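Local structure of type I polyketide synthase PikAII (Streptomyces venezuelae, 3QP9) at residues 156-161 with 174-179; 376-381 with 419-424. The protein includes a C2-type ketoreductase domain of a modular polyketide synthase, a Rossmann-fold class that probably serves epimerization rather than reduction of the growing chain. All coordinates share one frame; numbering follows the deposited sequence.

Contact 1: 156-161 with 174-179; sequences HGAVSV and MVWGMG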
loop_
_atom_site.group_PDB
_atom_site.type_symbol
_atom_site.label_atom_id
_atom_site.label_comp_id
_atom_site.label_asym_id
_atom_site.label_seq_id
_atom_site.Cartn_x
_atom_site.Cartn_y
_atom_site.Cartn_z
ATOM N N HIS A 156 -9.715 -10.219 2.167
ATOM C CA HIS A 156 -9.495 -11.048 3.398
ATOM C C HIS A 156 -8.010 -11.137 3.592
ATOM O O HIS A 156 -7.282 -11.364 2.636
ATOM C CB HIS A 156 -10.158 -12.476 3.291
ATOM C CG HIS A 156 -9.673 -13.301 2.145
ATOM N ND1 HIS A 156 -8.662 -14.230 2.281
ATOM C CD2 HIS A 156 -10.065 -13.350 0.834
ATOM C CE1 HIS A 156 -8.423 -14.798 1.105
ATOM N NE2 HIS A 156 -9.256 -14.280 0.207
ATOM N N GLY A 157 -7.551 -10.938 4.822
ATOM C CA GLY A 157 -6.099 -11.012 5.144
ATOM C C GLY A 157 -5.268 -9.827 4.613
ATOM O O GLY A 157 -4.060 -9.908 4.580
ATOM N N ALA A 158 -5.905 -8.761 4.141
ATOM C CA ALA A 158 -5.176 -7.652 3.577
ATOM C C ALA A 158 -4.528 -6.615 4.556
ATOM O O ALA A 158 -3.603 -5.873 4.150
ATOM C CB ALA A 158 -6.015 -6.945 2.469
ATOM N N VAL A 159 -5.050 -6.484 5.764
ATOM C CA VAL A 159 -4.542 -5.455 6.698
ATOM C C VAL A 159 -4.336 -6.157 8.044
ATOM O O VAL A 159 -4.958 -7.169 8.329
ATOM C CB VAL A 159 -5.436 -4.281 6.892
ATOM C CG1 VAL A 159 -5.721 -3.532 5.439
ATOM C CG2 VAL A 159 -6.792 -4.761 7.527
ATOM N N SER A 160 -3.491 -5.577 8.840
ATOM C CA SER A 160 -3.243 -6.019 10.240
ATOM C C SER A 160 -3.812 -4.977 11.226
ATOM O O SER A 160 -3.394 -3.842 11.185
ATOM C CB SER A 160 -1.744 -6.080 10.465
ATOM O OG SER A 160 -1.493 -6.288 11.875
ATOM N N VAL A 161 -4.693 -5.355 12.118
ATOM C CA VAL A 161 -5.318 -4.389 13.051
ATOM C C VAL A 161 -4.465 -4.238 14.300
ATOM O O VAL A 161 -4.671 -3.346 15.179
ATOM C CB VAL A 161 -6.743 -4.765 13.439
ATOM C CG1 VAL A 161 -7.654 -4.824 12.147
ATOM C CG2 VAL A 161 -6.914 -6.013 14.362
ATOM N N MET A 174 -3.144 -4.248 -2.091
ATOM C CA MET A 174 -2.991 -3.311 -3.276
ATOM C C MET A 174 -4.339 -2.779 -3.704
ATOM O O MET A 174 -4.446 -1.658 -4.196
ATOM C CB MET A 174 -2.313 -3.963 -4.491
ATOM C CG MET A 174 -0.964 -4.519 -4.104
ATOM S SD MET A 174 0.160 -4.827 -5.448
ATOM C CE MET A 174 -0.627 -6.330 -6.058
ATOM N N VAL A 175 -5.396 -3.550 -3.490
ATOM C CA VAL A 175 -6.715 -3.003 -3.714
ATOM C C VAL A 175 -7.080 -1.882 -2.733
ATOM O O VAL A 175 -7.731 -0.891 -3.098
ATOM C CB VAL A 175 -7.733 -4.114 -3.662
ATOM C CG1 VAL A 175 -9.141 -3.532 -3.517
ATOM C CG2 VAL A 175 -7.541 -4.952 -4.901
ATOM N N TRP A 176 -6.637 -2.005 -1.503
ATOM C CA TRP A 176 -6.828 -0.913 -0.519
ATOM C C TRP A 176 -6.085 0.305 -0.991
ATOM O O TRP A 176 -6.588 1.450 -0.895
ATOM C CB TRP A 176 -6.345 -1.301 0.925
ATOM C CG TRP A 176 -7.373 -2.187 1.645
ATOM C CD1 TRP A 176 -7.725 -3.489 1.296
ATOM C CD2 TRP A 176 -8.236 -1.846 2.727
ATOM N NE1 TRP A 176 -8.677 -3.954 2.116
ATOM C CE2 TRP A 176 -9.020 -2.981 2.999
ATOM C CE3 TRP A 176 -8.416 -0.673 3.518
ATOM C CZ2 TRP A 176 -9.991 -3.019 4.016
ATOM C CZ3 TRP A 176 -9.321 -0.728 4.531
ATOM C CH2 TRP A 176 -10.134 -1.889 4.783
ATOM N N GLY A 177 -4.861 0.128 -1.460
ATOM C CA GLY A 177 -4.108 1.335 -1.854
ATOM C C GLY A 177 -4.801 2.060 -2.998
ATOM O O GLY A 177 -4.962 3.301 -3.000
ATOM N N MET A 178 -5.202 1.278 -4.010
ATOM C CA MET A 178 -5.847 1.898 -5.171
ATOM C C MET A 178 -7.236 2.447 -4.789
ATOM O O MET A 178 -7.622 3.526 -5.269
ATOM C CB MET A 178 -6.029 0.827 -6.250
ATOM C CG MET A 178 -6.717 1.361 -7.525
ATOM S SD MET A 178 -6.606 -0.075 -8.637
ATOM C CE MET A 178 -8.103 -0.859 -8.142
ATOM N N GLY A 179 -7.945 1.695 -3.941
ATOM C CA GLY A 179 -9.306 2.060 -3.422
ATOM C C GLY A 179 -9.380 3.395 -2.737
ATOM O O GLY A 179 -10.340 4.164 -2.947
#
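A CH-pi contact, with Ala158 and Val159 packing against the indole of Trp176, joins the loop after strand 151-156 to helix 170-185 in a Rossmann-like beta-alpha-beta unit. Helix 170-185 leads on to strand 190-196, which runs parallel to 151-156, so the contact ties the outgoing loop to the crossover helix. The unit probably belongs to the structural subdomain known from other polyketide ketoreductases. The backbones stay well apart, Ala158 CA lying 8.1 Å from Trp176 CA, and the long indole spans most of that gap.

Val159 supplies the main touch: its CG1 methyl lies over one face of the five-membered ring, 4.2 Å from the centroid and only 15° off the ring normal. The two side chains meet at about a right angle. With CG1 anti to the carbonyl carbon of Val159 (chi1 -59°), this methyl is the branch presented to the indole, and it sits above the ring fusion, with CG1 4.1 Å from Trp176 CD2. Ala158 CB approaches the pyrrole side obliquely, 4.0 Å from Trp176 CD1.

Polar groups around the patch limit how the indole can turn. Its N-H is bonded to Thr155 OG1, from the end of strand 151-156, so the same chain passage grips the indole by its nitrogen and covers its face. Asp195 of strand 190-196 accepts the backbone N-H of Ala158 through OD2, and the side chains of Val159 and Trp176 also pack on Asp195. Leu193 and Gln220 add further packing on Trp176. Beside the bonded nitrogen sits the Ala158 methyl, with CB 4.0 Å from Trp176 NE1.

Contact 2: 376-381 with 419-424; sequences AALHLD and TAFLDA
Ala377 CA and Leu422 CA come within 7.3 Å of each other where helix 363-386 passes helix 413-426, the two segments running in the same general direction. These helices follow strands 343-348 and 396-402 in the Rossmann fold of the KR domain, and they pack as neighbours over its parallel strands.

Two side-chain pairs make the contact. The methyl of Ala377 points toward the other helix and meets one branch of Leu422 closely, Ala377 CB lying 3.5 Å from Leu422 CD2. Leu422 does not start out pointing at the other helix, but its end comes nearer, through CD2. Beneath this pair, Leu399 of strand 396-402 touches both residues and seats the two helices on the strands.

Leu378 and Phe421 form the second pair. Phe421 extends toward helix 363-386 with its CG anti to the backbone N (chi1 179°), which brings the far end of the ring forward. Leu378 CD1 comes to this edge, near the ring plane, 3.9 Å from Phe421 CZ, so the ring is met end-on by a single methyl. Pro170 and Met174 of helix 170-185 also pack on Phe421.

Every touching group is hydrocarbon, so this contact is held by shape and burial; a polar tie nearby is the salt bridge of Asp381 to Arg430, just past the end of helix 413-426.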
loop_
_atom_site.group_PDB
_atom_site.type_symbol
_atom_site.label_atom_id
_atom_site.label_comp_id
_atom_site.label_asym_id
_atom_site.label_seq_id
_atom_site.Cartn_x
_atom_site.Cartn_y
_atom_site.Cartn_z
ATOM N N ALA A 376 10.661 -6.453 -6.892
ATOM C CA ALA A 376 11.981 -6.667 -6.268
ATOM C C ALA A 376 11.904 -6.912 -4.746
ATOM O O ALA A 376 12.644 -7.718 -4.162
ATOM C CB ALA A 376 12.932 -5.531 -6.657
ATOM N N ALA A 377 10.989 -6.200 -4.073
ATOM C CA ALA A 377 10.823 -6.323 -2.654
ATOM C C ALA A 377 10.252 -7.672 -2.369
ATOM O O ALA A 377 10.668 -8.303 -1.406
ATOM C CB ALA A 377 9.903 -5.169 -2.090
ATOM N N LEU A 378 9.370 -8.137 -3.259
ATOM C CA LEU A 378 8.831 -9.507 -3.147
ATOM C C LEU A 378 9.940 -10.526 -3.151
ATOM O O LEU A 378 9.985 -11.369 -2.242
ATOM C CB LEU A 378 7.749 -9.812 -4.197
ATOM C CG LEU A 378 7.316 -11.295 -4.269
ATOM C CD1 LEU A 378 6.360 -11.547 -3.138
ATOM C CD2 LEU A 378 6.597 -11.541 -5.576
ATOM N N HIS A 379 10.876 -10.401 -4.099
ATOM C CA HIS A 379 11.963 -11.349 -4.197
ATOM C C HIS A 379 12.944 -11.232 -3.067
ATOM O O HIS A 379 13.409 -12.249 -2.551
ATOM C CB HIS A 379 12.733 -11.170 -5.517
ATOM C CG HIS A 379 11.899 -11.398 -6.719
ATOM N ND1 HIS A 379 12.058 -10.680 -7.892
ATOM C CD2 HIS A 379 10.871 -12.251 -6.920
ATOM C CE1 HIS A 379 11.185 -11.129 -8.778
ATOM N NE2 HIS A 379 10.429 -12.053 -8.197
ATOM N N LEU A 380 13.263 -9.990 -2.673
ATOM C CA LEU A 380 14.212 -9.837 -1.581
ATOM C C LEU A 380 13.683 -10.503 -0.272
ATOM O O LEU A 380 14.429 -11.132 0.512
ATOM C CB LEU A 380 14.519 -8.384 -1.350
ATOM C CG LEU A 380 15.374 -7.729 -2.427
ATOM C CD1 LEU A 380 15.191 -6.211 -2.269
ATOM C CD2 LEU A 380 16.887 -8.115 -2.296
ATOM N N ASP A 381 12.411 -10.265 -0.009
ATOM C CA ASP A 381 11.757 -10.827 1.176
ATOM C C ASP A 381 11.781 -12.360 1.079
ATOM O O ASP A 381 12.206 -13.070 2.049
ATOM C CB ASP A 381 10.307 -10.250 1.326
ATOM C CG ASP A 381 9.552 -10.921 2.466
ATOM O OD1 ASP A 381 8.670 -11.772 2.210
ATOM O OD2 ASP A 381 9.956 -10.708 3.618
ATOM N N THR A 419 2.906 0.468 -3.633
ATOM C CA THR A 419 3.552 0.905 -2.429
ATOM C C THR A 419 2.741 0.319 -1.259
ATOM O O THR A 419 3.321 -0.058 -0.202
ATOM C CB THR A 419 3.625 2.429 -2.639
ATOM O OG1 THR A 419 4.961 2.903 -2.694
ATOM C CG2 THR A 419 2.567 3.373 -2.108
ATOM N N ALA A 420 1.420 0.161 -1.442
ATOM C CA ALA A 420 0.676 -0.555 -0.344
ATOM C C ALA A 420 1.109 -1.976 -0.191
ATOM O O ALA A 420 0.933 -2.581 0.882
ATOM C CB ALA A 420 -0.901 -0.482 -0.508
ATOM N N PHE A 421 1.733 -2.535 -1.236
ATOM C CA PHE A 421 2.181 -3.930 -1.097
ATOM C C PHE A 421 3.348 -3.963 -0.157
ATOM O O PHE A 421 3.481 -4.965 0.678
ATOM C CB PHE A 421 2.602 -4.528 -2.445
ATOM C CG PHE A 421 3.100 -5.942 -2.351
ATOM C CD1 PHE A 421 2.187 -7.005 -2.379
ATOM C CD2 PHE A 421 4.484 -6.199 -2.250
ATOM C CE1 PHE A 421 2.636 -8.317 -2.282
ATOM C CE2 PHE A 421 4.929 -7.435 -2.175
ATOM C CZ PHE A 421 4.004 -8.541 -2.213
ATOM N N LEU A 422 4.211 -2.914 -0.235
ATOM C CA LEU A 422 5.380 -2.783 0.741
ATOM C C LEU A 422 4.955 -2.707 2.175
ATOM O O LEU A 422 5.542 -3.394 3.112
ATOM C CB LEU A 422 6.225 -1.543 0.388
ATOM C CG LEU A 422 6.616 -1.391 -1.056
ATOM C CD1 LEU A 422 7.458 -0.158 -1.240
ATOM C CD2 LEU A 422 7.500 -2.653 -1.458
ATOM N N ASP A 423 3.954 -1.846 2.439
ATOM C CA ASP A 423 3.442 -1.646 3.791
ATOM C C ASP A 423 2.809 -2.956 4.276
ATOM O O ASP A 423 2.991 -3.370 5.413
ATOM C CB ASP A 423 2.411 -0.521 3.867
ATOM C CG ASP A 423 2.947 0.799 3.493
ATOM O OD1 ASP A 423 2.154 1.583 2.939
ATOM O OD2 ASP A 423 4.094 1.198 3.917
ATOM N N ALA A 424 2.164 -3.694 3.395
ATOM C CA ALA A 424 1.640 -5.007 3.829
ATOM C C ALA A 424 2.643 -6.079 4.124
ATOM O O ALA A 424 2.361 -6.943 4.947
ATOM C CB ALA A 424 0.665 -5.587 2.770
#

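Overall arrangement
Contacts 1 and 2 follow one another along the chain, yet their centres lie only about 13 Å apart, because helix 170-185 packs against helix 413-426. Met174 SD touches Phe421 CB at 3.9 Å. Next to it, the bare backbone of Gly177 lets the helices approach, with Gly177 CA 3.9 Å from Ala420 CB. Helix 170-185 thus faces its own loop through Trp176 and the KR domain through Met174 and Gly177. This joins two Rossmann-like halves, probably structural and catalytic, in an arrangement reminiscent of the helix-helix interface between subunits of short-chain dehydrogenases, here contained within one chain.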